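Local atomic coordinates of uncharacterized protein (Staphylococcus saprophyticus subsp. saprophyticus ATCC 15305, PDB entry 3FOJ), a protein that is of unknown function but adopts a rhodanese-like fold, consistent with a role in sulfur transfer as in related single-domain proteins. Residues P18-T30 with Y52-K64. Numbering follows the deposited sequence.
Sequences PVNIVDVRTDQET and YFNDNETYYIICK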
loop_
_atom_site.group_PDB
_atom_site.type_symbol
_atom_site.label_atom_id
_atom_site.label_comp_id
_atom_site.label_asym_id
_atom_site.label_seq_id
_atom_site.Cartn_x
_atom_site.Cartn_y
_atom_site.Cartn_z
ATOM N N PRO A 18 2.193 4.943 13.345
ATOM C CA PRO A 18 2.125 3.995 12.230
ATOM C C PRO A 18 1.614 4.681 10.967
ATOM O O PRO A 18 0.764 5.567 11.037
ATOM C CB PRO A 18 1.160 2.931 12.745
ATOM C CG PRO A 18 0.222 3.730 13.597
ATOM C CD PRO A 18 1.167 4.635 14.359
ATOM N N VAL A 19 2.140 4.280 9.817
ATOM C CA VAL A 19 1.715 4.868 8.552
ATOM C C VAL A 19 0.528 4.114 7.970
ATOM O O VAL A 19 0.276 2.958 8.323
ATOM C CB VAL A 19 2.856 4.865 7.511
ATOM C CG1 VAL A 19 4.007 5.733 7.995
ATOM C CG2 VAL A 19 3.322 3.440 7.256
ATOM N N ASN A 20 -0.201 4.782 7.082
ATOM C CA ASN A 20 -1.360 4.187 6.427
ATOM C C ASN A 20 -0.885 3.362 5.237
ATOM O O ASN A 20 -0.286 3.902 4.311
ATOM C CB ASN A 20 -2.297 5.277 5.914
ATOM C CG ASN A 20 -2.799 6.192 7.013
ATOM O OD1 ASN A 20 -3.022 7.380 6.785
ATOM N ND2 ASN A 20 -3.002 5.642 8.202
ATOM N N ILE A 21 -1.156 2.062 5.265
ATOM C CA ILE A 21 -0.767 1.174 4.177
ATOM C C ILE A 21 -2.017 0.560 3.556
ATOM O O ILE A 21 -2.920 0.135 4.274
ATOM C CB ILE A 21 0.126 0.016 4.675
ATOM C CG1 ILE A 21 1.429 0.572 5.250
ATOM C CG2 ILE A 21 0.404 -0.959 3.535
ATOM C CD1 ILE A 21 2.292 -0.479 5.916
ATOM N N VAL A 22 -2.065 0.534 2.226
ATOM C CA VAL A 22 -3.179 -0.060 1.495
ATOM C C VAL A 22 -2.614 -1.135 0.564
ATOM O O VAL A 22 -1.813 -0.845 -0.333
ATOM C CB VAL A 22 -3.954 0.987 0.651
ATOM C CG1 VAL A 22 -5.074 0.305 -0.124
ATOM C CG2 VAL A 22 -4.526 2.072 1.558
ATOM N N ASP A 23 -3.028 -2.373 0.819
ATOM C CA ASP A 23 -2.620 -3.563 0.069
ATOM C C ASP A 23 -3.670 -3.760 -1.028
ATOM O O ASP A 23 -4.822 -4.061 -0.728
ATOM C CB ASP A 23 -2.627 -4.761 1.027
ATOM C CG ASP A 23 -2.078 -6.032 0.406
ATOM O OD1 ASP A 23 -2.210 -6.232 -0.821
ATOM O OD2 ASP A 23 -1.527 -6.857 1.168
ATOM N N VAL A 24 -3.275 -3.604 -2.290
ATOM C CA VAL A 24 -4.223 -3.726 -3.394
ATOM C C VAL A 24 -4.218 -5.055 -4.159
ATOM O O VAL A 24 -4.745 -5.145 -5.273
ATOM C CB VAL A 24 -4.042 -2.541 -4.384
ATOM C CG1 VAL A 24 -4.257 -1.221 -3.643
ATOM C CG2 VAL A 24 -2.642 -2.565 -4.997
ATOM N N ARG A 25 -3.631 -6.085 -3.562
ATOM C CA ARG A 25 -3.593 -7.403 -4.194
ATOM C C ARG A 25 -4.979 -8.038 -4.093
ATOM O O ARG A 25 -5.881 -7.472 -3.477
ATOM C CB ARG A 25 -2.571 -8.299 -3.494
ATOM C CG ARG A 25 -1.122 -7.824 -3.605
ATOM C CD ARG A 25 -0.201 -8.725 -2.792
ATOM N NE ARG A 25 -0.534 -8.666 -1.373
ATOM C CZ ARG A 25 -0.141 -9.548 -0.461
ATOM N NH1 ARG A 25 0.614 -10.585 -0.810
ATOM N NH2 ARG A 25 -0.512 -9.393 0.804
ATOM N N THR A 26 -5.151 -9.213 -4.692
ATOM C CA THR A 26 -6.443 -9.887 -4.627
ATOM C C THR A 26 -6.556 -10.716 -3.348
ATOM O O THR A 26 -5.557 -10.990 -2.683
ATOM C CB THR A 26 -6.679 -10.797 -5.858
ATOM O OG1 THR A 26 -5.639 -11.776 -5.949
ATOM C CG2 THR A 26 -6.707 -9.966 -7.132
ATOM N N ASP A 27 -7.785 -11.103 -3.016
ATOM C CA ASP A 27 -8.090 -11.876 -1.814
ATOM C C ASP A 27 -7.190 -13.077 -1.505
ATOM O O ASP A 27 -6.633 -13.165 -0.411
ATOM C CB ASP A 27 -9.551 -12.337 -1.869
ATOM C CG ASP A 27 -9.973 -13.101 -0.627
ATOM O OD1 ASP A 27 -9.375 -14.161 -0.338
ATOM O OD2 ASP A 27 -10.909 -12.645 0.061
ATOM N N GLN A 28 -7.057 -14.007 -2.446
ATOM C CA GLN A 28 -6.236 -15.189 -2.201
ATOM C C GLN A 28 -4.782 -14.827 -1.914
ATOM O O GLN A 28 -4.093 -15.538 -1.184
ATOM C CB GLN A 28 -6.308 -16.158 -3.385
ATOM C CG GLN A 28 -5.502 -17.443 -3.190
ATOM C CD GLN A 28 -6.048 -18.347 -2.092
ATOM O OE1 GLN A 28 -5.415 -19.341 -1.721
ATOM N NE2 GLN A 28 -7.225 -18.012 -1.571
ATOM N N GLU A 29 -4.318 -13.722 -2.489
ATOM C CA GLU A 29 -2.949 -13.279 -2.267
ATOM C C GLU A 29 -2.783 -12.729 -0.853
ATOM O O GLU A 29 -1.819 -13.060 -0.160
ATOM C CB GLU A 29 -2.568 -12.211 -3.294
ATOM C CG GLU A 29 -2.483 -12.738 -4.718
ATOM C CD GLU A 29 -2.187 -11.650 -5.731
ATOM O OE1 GLU A 29 -3.096 -10.844 -6.026
ATOM O OE2 GLU A 29 -1.041 -11.594 -6.228
ATOM N N THR A 30 -3.723 -11.893 -0.418
ATOM C CA THR A 30 -3.639 -11.330 0.922
ATOM C C THR A 30 -3.867 -12.432 1.953
ATOM O O THR A 30 -3.447 -12.311 3.105
ATOM C CB THR A 30 -4.667 -10.189 1.145
ATOM O OG1 THR A 30 -5.999 -10.679 0.942
ATOM C CG2 THR A 30 -4.396 -9.035 0.184
ATOM N N TYR A 52 -12.801 6.095 1.261
ATOM C CA TYR A 52 -11.987 5.525 2.332
ATOM C C TYR A 52 -10.818 6.446 2.680
ATOM O O TYR A 52 -10.413 6.546 3.839
ATOM C CB TYR A 52 -11.412 4.164 1.913
ATOM C CG TYR A 52 -10.347 3.645 2.857
ATOM C CD1 TYR A 52 -10.696 3.024 4.057
ATOM C CD2 TYR A 52 -8.989 3.816 2.575
ATOM C CE1 TYR A 52 -9.722 2.592 4.955
ATOM C CE2 TYR A 52 -8.010 3.387 3.468
ATOM C CZ TYR A 52 -8.383 2.777 4.653
ATOM O OH TYR A 52 -7.419 2.359 5.542
ATOM N N PHE A 53 -10.285 7.109 1.658
ATOM C CA PHE A 53 -9.119 7.980 1.792
ATOM C C PHE A 53 -9.372 9.378 2.353
ATOM O O PHE A 53 -10.148 10.156 1.796
ATOM C CB PHE A 53 -8.427 8.089 0.427
ATOM C CG PHE A 53 -7.995 6.761 -0.139
ATOM C CD1 PHE A 53 -6.756 6.215 0.187
ATOM C CD2 PHE A 53 -8.845 6.041 -0.975
ATOM C CE1 PHE A 53 -6.372 4.965 -0.304
ATOM C CE2 PHE A 53 -8.476 4.792 -1.470
ATOM C CZ PHE A 53 -7.233 4.253 -1.136
ATOM N N ASN A 54 -8.699 9.679 3.460
ATOM C CA ASN A 54 -8.795 10.976 4.125
ATOM C C ASN A 54 -7.864 11.931 3.378
ATOM O O ASN A 54 -6.661 11.686 3.287
ATOM C CB ASN A 54 -8.354 10.834 5.586
ATOM C CG ASN A 54 -8.604 12.090 6.405
ATOM O OD1 ASN A 54 -8.099 13.165 6.089
ATOM N ND2 ASN A 54 -9.382 11.952 7.471
ATOM N N ASP A 55 -8.419 13.014 2.847
ATOM C CA ASP A 55 -7.628 13.975 2.083
ATOM C C ASP A 55 -6.509 14.657 2.864
ATOM O O ASP A 55 -5.604 15.243 2.271
ATOM C CB ASP A 55 -8.542 15.045 1.478
ATOM C CG ASP A 55 -9.560 14.464 0.517
ATOM O OD1 ASP A 55 -9.154 13.720 -0.402
ATOM O OD2 ASP A 55 -10.765 14.752 0.676
ATOM N N ASN A 56 -6.562 14.576 4.188
ATOM C CA ASN A 56 -5.554 15.215 5.028
ATOM C C ASN A 56 -4.404 14.269 5.365
ATOM O O ASN A 56 -3.434 14.661 6.013
ATOM C CB ASN A 56 -6.215 15.718 6.315
ATOM C CG ASN A 56 -5.514 16.928 6.903
ATOM O OD1 ASN A 56 -5.277 17.922 6.211
ATOM N ND2 ASN A 56 -5.193 16.860 8.189
ATOM N N GLU A 57 -4.508 13.024 4.908
ATOM C CA GLU A 57 -3.489 12.021 5.193
ATOM C C GLU A 57 -2.795 11.486 3.947
ATOM O O GLU A 57 -3.180 11.799 2.821
ATOM C CB GLU A 57 -4.120 10.862 5.963
ATOM C CG GLU A 57 -4.791 11.292 7.260
ATOM C CD GLU A 57 -5.607 10.186 7.895
ATOM O OE1 GLU A 57 -5.044 9.108 8.165
ATOM O OE2 GLU A 57 -6.818 10.397 8.125
ATOM N N THR A 58 -1.766 10.672 4.167
ATOM C CA THR A 58 -1.002 10.073 3.077
ATOM C C THR A 58 -1.090 8.556 3.168
ATOM O O THR A 58 -1.092 7.988 4.257
ATOM C CB THR A 58 0.471 10.503 3.136
ATOM O OG1 THR A 58 0.543 11.932 3.070
ATOM C CG2 THR A 58 1.254 9.909 1.967
ATOM N N TYR A 59 -1.162 7.902 2.013
ATOM C CA TYR A 59 -1.277 6.451 1.968
ATOM C C TYR A 59 -0.180 5.786 1.148
ATOM O O TYR A 59 0.127 6.215 0.034
ATOM C CB TYR A 59 -2.646 6.065 1.403
ATOM C CG TYR A 59 -3.796 6.573 2.236
ATOM C CD1 TYR A 59 -4.219 7.905 2.156
ATOM C CD2 TYR A 59 -4.427 5.737 3.155
ATOM C CE1 TYR A 59 -5.242 8.382 2.977
ATOM C CE2 TYR A 59 -5.437 6.200 3.974
ATOM C CZ TYR A 59 -5.843 7.520 3.886
ATOM O OH TYR A 59 -6.840 7.966 4.721
ATOM N N TYR A 60 0.402 4.732 1.716
ATOM C CA TYR A 60 1.454 3.976 1.052
ATOM C C TYR A 60 0.780 2.775 0.406
ATOM O O TYR A 60 0.126 1.987 1.079
ATOM C CB TYR A 60 2.518 3.554 2.070
ATOM C CG TYR A 60 3.276 4.737 2.640
ATOM C CD1 TYR A 60 2.749 5.497 3.684
ATOM C CD2 TYR A 60 4.500 5.126 2.097
ATOM C CE1 TYR A 60 3.429 6.628 4.172
ATOM C CE2 TYR A 60 5.180 6.246 2.574
ATOM C CZ TYR A 60 4.644 6.989 3.606
ATOM O OH TYR A 60 5.327 8.092 4.067
ATOM N N ILE A 61 0.946 2.648 -0.905
ATOM C CA ILE A 61 0.293 1.592 -1.670
ATOM C C ILE A 61 1.232 0.456 -2.039
ATOM O O ILE A 61 2.313 0.688 -2.573
ATOM C CB ILE A 61 -0.305 2.183 -2.962
ATOM C CG1 ILE A 61 -1.060 3.487 -2.639
ATOM C CG2 ILE A 61 -1.188 1.159 -3.651
ATOM C CD1 ILE A 61 -2.180 3.358 -1.607
ATOM N N ILE A 62 0.806 -0.777 -1.774
ATOM C CA ILE A 62 1.638 -1.937 -2.085
ATOM C C ILE A 62 0.851 -3.043 -2.794
ATOM O O ILE A 62 -0.327 -3.258 -2.517
ATOM C CB ILE A 62 2.301 -2.491 -0.789
ATOM C CG1 ILE A 62 3.399 -3.485 -1.149
ATOM C CG2 ILE A 62 1.253 -3.138 0.113
ATOM C CD1 ILE A 62 4.228 -3.913 0.048
ATOM N N CYS A 63 1.512 -3.721 -3.727
ATOM C CA CYS A 63 0.902 -4.811 -4.475
ATOM C C CYS A 63 1.918 -5.945 -4.514
ATOM O O CYS A 63 2.859 -5.959 -3.728
ATOM C CB CYS A 63 0.547 -4.362 -5.895
ATOM S SG CYS A 63 1.955 -3.902 -6.926
ATOM N N LYS A 64 1.732 -6.900 -5.418
ATOM C CA LYS A 64 2.666 -8.015 -5.515
ATOM C C LYS A 64 4.054 -7.611 -6.019
ATOM O O LYS A 64 5.061 -7.938 -5.388
ATOM C CB LYS A 64 2.101 -9.105 -6.436
ATOM C CG LYS A 64 3.099 -10.213 -6.771
ATOM C CD LYS A 64 2.598 -11.066 -7.929
ATOM C CE LYS A 64 3.687 -11.994 -8.455
ATOM N NZ LYS A 64 3.272 -12.666 -9.719
HETATM O O HOH W 1 0.801 7.373 6.334
HETATM O O HOH W 2 -4.623 2.438 5.350
#
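Val22 and Ile61 pair directly across two neighbouring parallel strands, 20-23 and 58-62, and their side chains rise from the same face of the sheet. The delta methyl CD1 of Ile61 comes within 3.7 Å of Val22 CB, while CG2 of Val22 enters a cluster of aromatic rings, 3.9 Å from Phe53 CE1 and 4.0 Å from Tyr59 CD2. A chi1 of 178° turns Val22 CG1 away from the backbone N and leaves CG2 opposite the carbonyl carbon, on the side of those rings. Phe53 CD1 sits over the centre of the Tyr59 ring, and the Tyr59 hydroxyl accepts a hydrogen bond from Asn54 N. On the other face, the CG2 methyls of Ile21 and Ile62 meet at 4.1 Å, the two side chains running alongside each other in the same direction. Val19 CB packs against Tyr60 CE1, these side chains roughly perpendicular. Four nearly straight backbone hydrogen bonds alternate between the strands, from Tyr60 N to Asn20 O (2.8 Å) through to Val24 N to Ile62 O (3.0 Å). These are two inner strands of the parallel sheet of a rhodanese-like domain, with helix 67-77 covering Ile61. Just past the end of strand 20-23, Arg25 grips the Asp23 carboxylate side-on in a salt bridge, with hydrogen bonds from NE to OD1 and from NH2 to OD2 (2.8 Å), both through syn lone pairs. Asp23 OD1 also takes Arg25 N in an Asx turn, fixing the buried carboxylate. A bend at chi3 (-63°) turns the guanidinium back toward Asp23, while Arg25 CG packs 3.5 Å from Lys64 N.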